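Side-chain contact in PTS system, IIA component (PDB 5T3U), which probably carries and passes on phosphoryl groups as the IIA component of a sugar-transporting phosphotransferase system associated with fucose utilization: residues Ile111-Asp115 against Ser116-Leu120. Sequence-based numbering, arbitrary orientation.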
ATOM      1  N   ILE A 111       8.458  10.161  -4.450  1.00 27.96           N
ATOM      2  CA  ILE A 111       8.266  11.601  -4.139  1.00 27.85           C
ATOM      3  C   ILE A 111       9.611  12.280  -3.801  1.00 28.64           C
ATOM      4  O   ILE A 111       9.938  13.347  -4.347  1.00 28.42           O
ATOM      5  CB  ILE A 111       7.213  11.865  -3.052  1.00 27.43           C
ATOM      6  CG1 ILE A 111       5.826  11.434  -3.521  1.00 26.23           C
ATOM      7  CG2 ILE A 111       7.161  13.388  -2.700  1.00 26.39           C
ATOM      8  CD1 ILE A 111       4.748  11.378  -2.372  1.00 23.26           C
ATOM      9  N   SER A 112      10.415  11.630  -2.958  1.00 29.58           N
ATOM     10  CA  SER A 112      11.704  12.194  -2.520  1.00 30.52           C
ATOM     11  C   SER A 112      12.672  12.463  -3.655  1.00 30.90           C
ATOM     12  O   SER A 112      13.549  13.326  -3.531  1.00 32.06           O
ATOM     13  CB  SER A 112      12.380  11.269  -1.498  1.00 30.59           C
ATOM     14  OG  SER A 112      11.490  11.056  -0.423  1.00 33.37           O
ATOM     15  N   SER A 113      12.531  11.710  -4.747  1.00 30.38           N
ATOM     16  CA  SER A 113      13.476  11.764  -5.858  1.00 29.19           C
ATOM     17  C   SER A 113      12.887  12.405  -7.132  1.00 28.84           C
ATOM     18  O   SER A 113      13.512  12.361  -8.207  1.00 27.91           O
ATOM     19  CB  SER A 113      14.030  10.365  -6.145  1.00 29.16           C
ATOM     20  OG  SER A 113      13.003   9.492  -6.610  1.00 30.95           O
ATOM     21  N   TYR A 114      11.717  13.036  -7.019  1.00 27.91           N
ATOM     22  CA  TYR A 114      11.057  13.514  -8.238  1.00 28.02           C
ATOM     23  C   TYR A 114      11.668  14.774  -8.902  1.00 28.69           C
ATOM     24  O   TYR A 114      11.221  15.199  -9.980  1.00 28.39           O
ATOM     25  CB  TYR A 114       9.537  13.585  -8.104  1.00 27.36           C
ATOM     26  CG  TYR A 114       8.907  14.590  -7.141  1.00 27.88           C
ATOM     27  CD1 TYR A 114       9.625  15.652  -6.579  1.00 28.38           C
ATOM     28  CD2 TYR A 114       7.553  14.475  -6.822  1.00 26.40           C
ATOM     29  CE1 TYR A 114       8.993  16.572  -5.724  1.00 28.76           C
ATOM     30  CE2 TYR A 114       6.933  15.351  -5.982  1.00 26.73           C
ATOM     31  CZ  TYR A 114       7.648  16.403  -5.434  1.00 28.68           C
ATOM     32  OH  TYR A 114       6.985  17.266  -4.590  1.00 31.25           O
ATOM     33  N   ASP A 115      12.694  15.345  -8.272  1.00 28.44           N
ATOM     34  CA  ASP A 115      13.427  16.450  -8.888  1.00 29.70           C
ATOM     35  C   ASP A 115      14.820  16.004  -9.284  1.00 30.34           C
ATOM     36  O   ASP A 115      15.677  16.818  -9.656  1.00 31.30           O
ATOM     37  CB  ASP A 115      13.505  17.662  -7.948  1.00 28.88           C
ATOM     38  CG  ASP A 115      12.152  18.251  -7.667  1.00 28.96           C
ATOM     39  OD1 ASP A 115      11.368  18.410  -8.621  1.00 29.74           O
ATOM     40  OD2 ASP A 115      11.873  18.565  -6.490  1.00 29.92           O
ATOM     41  N   SER A 116      15.027  14.700  -9.232  1.00 30.87           N
ATOM     42  CA  SER A 116      16.333  14.131  -9.456  1.00 31.37           C
ATOM     43  C   SER A 116      16.302  13.129 -10.621  1.00 31.36           C
ATOM     44  O   SER A 116      15.237  12.658 -11.030  1.00 30.30           O
ATOM     45  CB  SER A 116      16.824  13.476  -8.160  1.00 31.13           C
ATOM     46  OG  SER A 116      17.970  12.679  -8.409  1.00 33.71           O
ATOM     47  N   LYS A 117      17.480  12.832 -11.166  1.00 32.03           N
ATOM     48  CA  LYS A 117      17.664  11.651 -12.019  1.00 32.85           C
ATOM     49  C   LYS A 117      17.427  10.407 -11.172  1.00 31.44           C
ATOM     50  O   LYS A 117      17.840  10.351 -10.007  1.00 30.81           O
ATOM     51  CB  LYS A 117      19.100  11.601 -12.575  1.00 34.05           C
ATOM     52  CG  LYS A 117      19.247  12.073 -14.031  1.00 40.26           C
ATOM     53  CD  LYS A 117      20.712  12.052 -14.485  1.00 47.21           C
ATOM     54  CE  LYS A 117      20.825  12.053 -16.024  1.00 51.75           C
ATOM     55  NZ  LYS A 117      22.234  11.712 -16.485  1.00 54.94           N
ATOM     56  N   ILE A 118      16.774   9.401 -11.743  1.00 30.88           N
ATOM     57  CA  ILE A 118      16.583   8.147 -10.995  1.00 30.74           C
ATOM     58  C   ILE A 118      16.956   6.911 -11.812  1.00 30.89           C
ATOM     59  O   ILE A 118      16.996   6.961 -13.035  1.00 30.10           O
ATOM     60  CB  ILE A 118      15.131   7.992 -10.466  1.00 29.73           C
ATOM     61  CG1 ILE A 118      14.141   7.902 -11.634  1.00 30.06           C
ATOM     62  CG2 ILE A 118      14.796   9.122  -9.526  1.00 28.38           C
ATOM     63  CD1 ILE A 118      12.751   7.397 -11.247  1.00 30.94           C
ATOM     64  N   ASN A 119      17.210   5.809 -11.107  1.00 30.21           N
ATOM     65  CA  ASN A 119      17.204   4.489 -11.709  1.00 30.13           C
ATOM     66  C   ASN A 119      15.919   3.778 -11.240  1.00 29.90           C
ATOM     67  O   ASN A 119      15.851   3.294 -10.117  1.00 29.07           O
ATOM     68  CB  ASN A 119      18.469   3.731 -11.274  1.00 30.02           C
ATOM     69  CG  ASN A 119      18.571   2.346 -11.871  1.00 32.29           C
ATOM     70  OD1 ASN A 119      17.575   1.719 -12.245  1.00 34.35           O
ATOM     71  ND2 ASN A 119      19.799   1.862 -11.983  1.00 33.97           N
ATOM     72  N   LEU A 120      14.910   3.733 -12.111  1.00 30.13           N
ATOM     73  CA  LEU A 120      13.597   3.202 -11.761  1.00 30.52           C
ATOM     74  C   LEU A 120      13.628   1.709 -11.441  1.00 31.21           C
ATOM     75  O   LEU A 120      12.884   1.249 -10.569  1.00 29.93           O
ATOM     76  CB  LEU A 120      12.559   3.497 -12.865  1.00 30.12           C
ATOM     77  CG  LEU A 120      11.091   3.106 -12.543  1.00 30.98           C
ATOM     78  CD1 LEU A 120      10.581   3.750 -11.240  1.00 27.57           C
ATOM     79  CD2 LEU A 120      10.094   3.404 -13.699  1.00 30.55           C
TER
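Ile118 lays its CG2 methyl against the side chain of Ser113, 3.4 Å from OG and 3.7 Å from CB, so that an aliphatic branch meets both the methylene and the hydroxyl oxygen, whose hydrogen-bonding partner lies elsewhere, at Glu109 O one helical turn back. Ser113 can reach that carbonyl because its OG is swung between its own backbone N and carbonyl carbon (chi1 65°), and the bond fixes the hydroxyl while CB stays beside the methyl. The CA–CB bond of Ile118 points toward residues 111-115, which brings CG2 to Ser113.

The backbone brings the pair together through a type I beta turn from Ser113 to Ser116, placed just where helix 104-112 gives out. Its closing bond runs from Ser116 N to Ser113 O at 3.0 Å, somewhat bent (150° at the hydrogen). This turn opens the surface connection between helices 104-112 and 120-129, near the N-terminal ends of strands 7-16 and 39-44 in the parallel, four-stranded alpha/beta fold of a mannose-type IIA domain. Past the turn, Ser116 holds OG anti to its backbone N (chi1 168°), from where the hydroxyl donates 2.8 Å to Lys117 O; its CB lies 3.5 Å from Ser113 O, the acceptor of the turn's closing bond.

Groups of the surrounding fold anchor the same loop: Arg38 forms a salt bridge with Asp115 OD1 and a cation-pi contact with Tyr114, Arg9 bonds to Ser116 O and weakly to Ser113 O, and Ile123 of the next helix packs on both Ser113 and Ile118. At the far end, Asn119 is the N-cap of helix 120-129, its OD1 accepting from Glu122 N.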